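Lmo0181 protein (Listeria monocytogenes serovar 1/2a, PDB 5F7V) binds the cyclic glucan cycloalternan as an extracellular solute-binding lipoprotein, probably delivering it to an ABC transporter. Local coordinates at residues Ser174-Ala186 with Trp361-Glu373. Sequence-based numbering, arbitrary orientation.
Sequences SQPVTMNEFYKVA and WNKISDYTNSEFE. With GLC (alpha-D-glucopyranose), chain B.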
loop_
_atom_site.group_PDB
_atom_site.type_symbol
_atom_site.label_atom_id
_atom_site.label_comp_id
_atom_site.label_asym_id
_atom_site.label_seq_id
_atom_site.Cartn_x
_atom_site.Cartn_y
_atom_site.Cartn_z
ATOM N N SER A 174 6.673 -13.094 8.677
ATOM C CA SER A 174 5.246 -12.832 8.573
ATOM C C SER A 174 5.032 -12.038 7.292
ATOM O O SER A 174 5.743 -11.063 7.004
ATOM C CB SER A 174 4.740 -12.002 9.749
ATOM O OG SER A 174 3.323 -11.832 9.604
ATOM N N GLN A 175 4.021 -12.443 6.552
ATOM C CA GLN A 175 3.703 -11.832 5.255
ATOM C C GLN A 175 2.210 -12.035 5.029
ATOM O O GLN A 175 1.655 -13.112 5.319
ATOM C CB GLN A 175 4.484 -12.535 4.162
ATOM C CG GLN A 175 4.236 -11.982 2.771
ATOM C CD GLN A 175 5.312 -12.285 1.757
ATOM O OE1 GLN A 175 5.361 -11.656 0.692
ATOM N NE2 GLN A 175 6.133 -13.253 2.065
ATOM N N PRO A 176 1.518 -11.014 4.522
ATOM C CA PRO A 176 0.079 -11.205 4.275
ATOM C C PRO A 176 -0.177 -12.265 3.198
ATOM O O PRO A 176 0.552 -12.407 2.235
ATOM C CB PRO A 176 -0.375 -9.820 3.814
ATOM C CG PRO A 176 0.640 -8.877 4.403
ATOM C CD PRO A 176 1.923 -9.607 4.299
ATOM N N VAL A 177 -1.239 -13.026 3.391
ATOM C CA VAL A 177 -1.729 -13.972 2.392
ATOM C C VAL A 177 -3.081 -13.443 1.914
ATOM O O VAL A 177 -4.124 -13.899 2.350
ATOM C CB VAL A 177 -1.779 -15.427 2.887
ATOM C CG1 VAL A 177 -2.028 -16.346 1.706
ATOM C CG2 VAL A 177 -0.444 -15.761 3.540
ATOM N N THR A 178 -3.004 -12.451 1.039
ATOM C CA THR A 178 -4.132 -11.660 0.590
ATOM C C THR A 178 -4.010 -11.442 -0.913
ATOM O O THR A 178 -2.941 -11.644 -1.480
ATOM C CB THR A 178 -4.151 -10.273 1.271
ATOM O OG1 THR A 178 -2.946 -9.597 0.855
ATOM C CG2 THR A 178 -4.281 -10.378 2.772
ATOM N N MET A 179 -5.102 -11.024 -1.549
ATOM C CA MET A 179 -5.042 -10.664 -2.961
ATOM C C MET A 179 -4.004 -9.587 -3.207
ATOM O O MET A 179 -3.275 -9.645 -4.199
ATOM C CB MET A 179 -6.439 -10.240 -3.454
ATOM C CG MET A 179 -6.408 -9.768 -4.893
ATOM S SD MET A 179 -6.019 -11.090 -6.082
ATOM C CE MET A 179 -7.655 -11.375 -6.711
ATOM N N ASN A 180 -3.937 -8.578 -2.337
ATOM C CA ASN A 180 -2.988 -7.479 -2.580
ATOM C C ASN A 180 -1.564 -7.964 -2.516
ATOM O O ASN A 180 -0.734 -7.567 -3.341
ATOM C CB ASN A 180 -3.176 -6.341 -1.581
ATOM C CG ASN A 180 -3.577 -5.044 -2.229
ATOM O OD1 ASN A 180 -4.381 -5.017 -3.177
ATOM N ND2 ASN A 180 -3.014 -3.954 -1.728
ATOM N N GLU A 181 -1.276 -8.877 -1.591
ATOM C CA GLU A 181 0.092 -9.401 -1.528
ATOM C C GLU A 181 0.355 -10.342 -2.697
ATOM O O GLU A 181 1.457 -10.437 -3.234
ATOM C CB GLU A 181 0.309 -10.118 -0.205
ATOM C CG GLU A 181 1.780 -10.363 0.103
ATOM C CD GLU A 181 2.544 -9.118 0.523
ATOM O OE1 GLU A 181 1.951 -8.011 0.735
ATOM O OE2 GLU A 181 3.785 -9.267 0.685
ATOM N N PHE A 182 -0.690 -11.081 -3.063
ATOM C CA PHE A 182 -0.500 -12.177 -4.026
ATOM C C PHE A 182 -0.225 -11.717 -5.426
ATOM O O PHE A 182 0.489 -12.426 -6.120
ATOM C CB PHE A 182 -1.731 -13.058 -4.018
ATOM C CG PHE A 182 -1.504 -14.347 -4.761
ATOM C CD1 PHE A 182 -0.536 -15.239 -4.309
ATOM C CD2 PHE A 182 -2.199 -14.665 -5.902
ATOM C CE1 PHE A 182 -0.275 -16.422 -4.962
ATOM C CE2 PHE A 182 -1.941 -15.847 -6.566
ATOM C CZ PHE A 182 -0.969 -16.707 -6.100
ATOM N N TYR A 183 -0.734 -10.571 -5.871
ATOM C CA TYR A 183 -0.383 -10.235 -7.265
ATOM C C TYR A 183 1.125 -10.017 -7.361
ATOM O O TYR A 183 1.734 -10.271 -8.393
ATOM C CB TYR A 183 -1.185 -9.084 -7.863
ATOM C CG TYR A 183 -0.995 -7.693 -7.302
ATOM C CD1 TYR A 183 0.039 -6.890 -7.720
ATOM C CD2 TYR A 183 -1.861 -7.159 -6.363
ATOM C CE1 TYR A 183 0.189 -5.594 -7.263
ATOM C CE2 TYR A 183 -1.738 -5.875 -5.893
ATOM C CZ TYR A 183 -0.695 -5.116 -6.336
ATOM O OH TYR A 183 -0.586 -3.824 -5.889
ATOM N N LYS A 184 1.742 -9.508 -6.294
ATOM C CA LYS A 184 3.207 -9.395 -6.228
ATOM C C LYS A 184 3.905 -10.743 -6.115
ATOM O O LYS A 184 4.844 -11.013 -6.846
ATOM C CB LYS A 184 3.556 -8.499 -5.064
ATOM C CG LYS A 184 5.040 -8.409 -4.791
ATOM C CD LYS A 184 5.398 -7.677 -3.513
ATOM C CE LYS A 184 4.895 -8.365 -2.245
ATOM N NZ LYS A 184 5.115 -7.493 -1.060
ATOM N N VAL A 185 3.493 -11.565 -5.162
ATOM C CA VAL A 185 4.160 -12.858 -4.943
ATOM C C VAL A 185 3.994 -13.776 -6.152
ATOM O O VAL A 185 4.932 -14.479 -6.532
ATOM C CB VAL A 185 3.688 -13.501 -3.610
ATOM C CG1 VAL A 185 4.362 -14.832 -3.415
ATOM C CG2 VAL A 185 4.070 -12.573 -2.464
ATOM N N ALA A 186 2.824 -13.726 -6.790
ATOM C CA ALA A 186 2.660 -14.444 -8.082
ATOM C C ALA A 186 3.664 -13.974 -9.121
ATOM O O ALA A 186 4.316 -14.794 -9.777
ATOM C CB ALA A 186 1.245 -14.256 -8.593
ATOM N N TRP A 361 -12.007 -4.409 -7.939
ATOM C CA TRP A 361 -10.865 -4.909 -7.190
ATOM C C TRP A 361 -11.172 -5.231 -5.741
ATOM O O TRP A 361 -10.820 -6.316 -5.268
ATOM C CB TRP A 361 -9.726 -3.897 -7.219
ATOM C CG TRP A 361 -8.484 -4.393 -6.527
ATOM C CD1 TRP A 361 -7.947 -3.947 -5.366
ATOM C CD2 TRP A 361 -7.642 -5.445 -6.978
ATOM N NE1 TRP A 361 -6.811 -4.650 -5.086
ATOM C CE2 TRP A 361 -6.574 -5.575 -6.065
ATOM C CE3 TRP A 361 -7.667 -6.306 -8.072
ATOM C CZ2 TRP A 361 -5.560 -6.507 -6.219
ATOM C CZ3 TRP A 361 -6.675 -7.256 -8.212
ATOM C CH2 TRP A 361 -5.601 -7.338 -7.293
ATOM N N ASN A 362 -11.805 -4.320 -5.011
ATOM C CA ASN A 362 -12.050 -4.584 -3.602
ATOM C C ASN A 362 -13.010 -5.758 -3.390
ATOM O O ASN A 362 -12.795 -6.562 -2.469
ATOM C CB ASN A 362 -12.455 -3.299 -2.872
ATOM C CG ASN A 362 -11.300 -2.293 -2.702
ATOM O OD1 ASN A 362 -10.099 -2.616 -2.748
ATOM N ND2 ASN A 362 -11.671 -1.020 -2.509
ATOM N N LYS A 363 -13.995 -5.903 -4.263
ATOM C CA LYS A 363 -14.952 -6.991 -4.184
ATOM C C LYS A 363 -14.279 -8.338 -4.465
ATOM O O LYS A 363 -14.451 -9.317 -3.713
ATOM C CB LYS A 363 -16.063 -6.712 -5.190
ATOM C CG LYS A 363 -17.131 -7.749 -5.078
ATOM C CD LYS A 363 -17.998 -7.877 -6.303
ATOM C CE LYS A 363 -18.580 -6.579 -6.774
ATOM N NZ LYS A 363 -20.007 -6.893 -7.061
ATOM N N ILE A 364 -13.493 -8.415 -5.535
ATOM C CA ILE A 364 -12.795 -9.661 -5.835
ATOM C C ILE A 364 -11.754 -9.944 -4.750
ATOM O O ILE A 364 -11.550 -11.105 -4.407
ATOM C CB ILE A 364 -12.239 -9.794 -7.268
ATOM C CG1 ILE A 364 -11.052 -8.874 -7.567
ATOM C CG2 ILE A 364 -13.372 -9.631 -8.263
ATOM C CD1 ILE A 364 -10.428 -9.091 -8.931
ATOM N N SER A 365 -11.139 -8.904 -4.193
ATOM C CA SER A 365 -10.187 -9.103 -3.111
ATOM C C SER A 365 -10.828 -9.683 -1.869
ATOM O O SER A 365 -10.276 -10.597 -1.260
ATOM C CB SER A 365 -9.492 -7.766 -2.805
ATOM O OG SER A 365 -8.658 -7.379 -3.908
ATOM N N ASP A 366 -12.008 -9.198 -1.530
ATOM C CA ASP A 366 -12.679 -9.744 -0.369
ATOM C C ASP A 366 -12.918 -11.246 -0.527
ATOM O O ASP A 366 -12.717 -12.025 0.424
ATOM C CB ASP A 366 -14.001 -9.028 -0.116
ATOM C CG ASP A 366 -13.833 -7.611 0.391
ATOM O OD1 ASP A 366 -12.782 -7.165 0.864
ATOM O OD2 ASP A 366 -14.846 -6.899 0.293
ATOM N N TYR A 367 -13.397 -11.643 -1.705
ATOM C CA TYR A 367 -13.671 -13.082 -1.918
ATOM C C TYR A 367 -12.398 -13.917 -1.841
ATOM O O TYR A 367 -12.308 -14.901 -1.127
ATOM C CB TYR A 367 -14.363 -13.309 -3.263
ATOM C CG TYR A 367 -14.640 -14.766 -3.506
ATOM C CD1 TYR A 367 -15.798 -15.356 -3.017
ATOM C CD2 TYR A 367 -13.722 -15.596 -4.135
ATOM C CE1 TYR A 367 -16.042 -16.717 -3.217
ATOM C CE2 TYR A 367 -13.949 -16.940 -4.323
ATOM C CZ TYR A 367 -15.097 -17.507 -3.847
ATOM O OH TYR A 367 -15.331 -18.871 -4.023
ATOM N N THR A 368 -11.375 -13.478 -2.559
ATOM C CA THR A 368 -10.111 -14.188 -2.597
ATOM C C THR A 368 -9.498 -14.239 -1.215
ATOM O O THR A 368 -8.937 -15.269 -0.831
ATOM C CB THR A 368 -9.147 -13.537 -3.593
ATOM O OG1 THR A 368 -9.718 -13.735 -4.895
ATOM C CG2 THR A 368 -7.774 -14.124 -3.594
ATOM N N ASN A 369 -9.590 -13.147 -0.456
ATOM C CA ASN A 369 -9.011 -13.129 0.878
ATOM C C ASN A 369 -9.685 -14.131 1.785
ATOM O O ASN A 369 -9.037 -14.778 2.604
ATOM C CB ASN A 369 -9.063 -11.730 1.496
ATOM C CG ASN A 369 -8.107 -10.782 0.829
ATOM O OD1 ASN A 369 -7.204 -11.236 0.150
ATOM N ND2 ASN A 369 -8.272 -9.506 1.020
ATOM N N SER A 370 -10.995 -14.299 1.627
ATOM C CA SER A 370 -11.705 -15.308 2.420
ATOM C C SER A 370 -11.190 -16.706 2.022
ATOM O O SER A 370 -10.956 -17.534 2.902
ATOM C CB SER A 370 -13.212 -15.180 2.200
ATOM O OG SER A 370 -13.925 -16.249 2.799
ATOM N N GLU A 371 -11.007 -16.976 0.729
ATOM C CA GLU A 371 -10.492 -18.281 0.290
ATOM C C GLU A 371 -9.097 -18.526 0.841
ATOM O O GLU A 371 -8.782 -19.636 1.243
ATOM C CB GLU A 371 -10.492 -18.378 -1.231
ATOM C CG GLU A 371 -11.903 -18.432 -1.802
ATOM C CD GLU A 371 -12.765 -19.559 -1.270
ATOM O OE1 GLU A 371 -12.287 -20.715 -1.396
ATOM O OE2 GLU A 371 -13.847 -19.336 -0.675
ATOM N N PHE A 372 -8.239 -17.510 0.834
ATOM C CA PHE A 372 -6.894 -17.666 1.347
ATOM C C PHE A 372 -6.897 -17.912 2.852
ATOM O O PHE A 372 -6.145 -18.758 3.327
ATOM C CB PHE A 372 -6.034 -16.458 1.007
ATOM C CG PHE A 372 -5.654 -16.314 -0.434
ATOM C CD1 PHE A 372 -5.984 -17.235 -1.432
ATOM C CD2 PHE A 372 -4.933 -15.195 -0.820
ATOM C CE1 PHE A 372 -5.598 -17.057 -2.738
ATOM C CE2 PHE A 372 -4.565 -14.995 -2.128
ATOM C CZ PHE A 372 -4.887 -15.938 -3.092
ATOM N N GLU A 373 -7.739 -17.215 3.598
ATOM C CA GLU A 373 -7.859 -17.437 5.022
ATOM C C GLU A 373 -8.237 -18.883 5.313
ATOM O O GLU A 373 -7.749 -19.516 6.251
ATOM C CB GLU A 373 -8.871 -16.447 5.620
ATOM C CG GLU A 373 -8.886 -16.482 7.131
ATOM C CD GLU A 373 -7.868 -15.588 7.771
ATOM O OE1 GLU A 373 -6.897 -15.159 7.100
ATOM O OE2 GLU A 373 -8.096 -15.338 8.995
HETATM C C1 GLC B . -2.508 -3.307 1.803
HETATM C C2 GLC B . -2.518 -3.756 3.257
HETATM C C3 GLC B . -1.090 -3.711 3.801
HETATM C C4 GLC B . -0.193 -4.572 2.931
HETATM C C5 GLC B . -0.347 -4.233 1.441
HETATM C C6 GLC B . 0.330 -5.233 0.499
HETATM O O2 GLC B . -3.398 -2.935 4.044
HETATM O O3 GLC B . -1.149 -4.224 5.140
HETATM O O4 GLC B . 1.188 -4.355 3.266
HETATM O O5 GLC B . -1.708 -4.180 1.012
HETATM O O6 GLC B . -0.230 -6.522 0.724
HETATM O O HOH W 1 -6.604 -13.420 3.400
HETATM O O HOH W 2 -6.900 -6.094 -2.329
HETATM O O HOH W 3 -6.136 -7.916 -0.421
#
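The amide oxygen of N180 takes two bonds: W361 NE1 donates to N180 OD1 at 3.1 Å, and a water that also donates to S365 OG gives the second. The indole bond runs nearly along the C=O axis (167°), and the oxygen sits in the plane of the W361 ring. With OD1 so fixed, the ND2 side of the amide faces the sugar, giving a fairly straight bond of 3.0 Å from N180 ND2 to the glucose ring oxygen O5; E77 takes a further bond from ND2. W361 thus probably helps, from the second shell, to orient the amide that binds the sugar.

Just before N180, at the start of helix 179-186, T178 serves as the N-cap, its OG1 accepting from E181 N, and N369 OD1 of the other helix accepts the N-H of M179 at 2.7 Å, in its carbonyl plane. N369 ND2 shares a second water with N180 N.

M179 is the knob of the interface, set among W361, I364, S365 and T368. Its CG, anti to the backbone N, lies 3.5 Å from W361 CH2; bends farther along the chain bring SD obliquely beside the indole, a Met-aromatic contact, and carry CE to T368. Beyond it, F372 turns its edge to the face of F182 in a T-shaped pair, with planes 75° apart, and CG1 of V177 rests against F372 CD2.

The helix axes, 10.0 Å apart at closest approach, cross at 82°. E181 OE1 accepts from glucose O6 at 2.6 Å, so the first turn of helix 179-186 meets the glycan directly while helix 361-373 backs it, forming part of the cycloalternan pocket of this periplasmic-binding-protein fold.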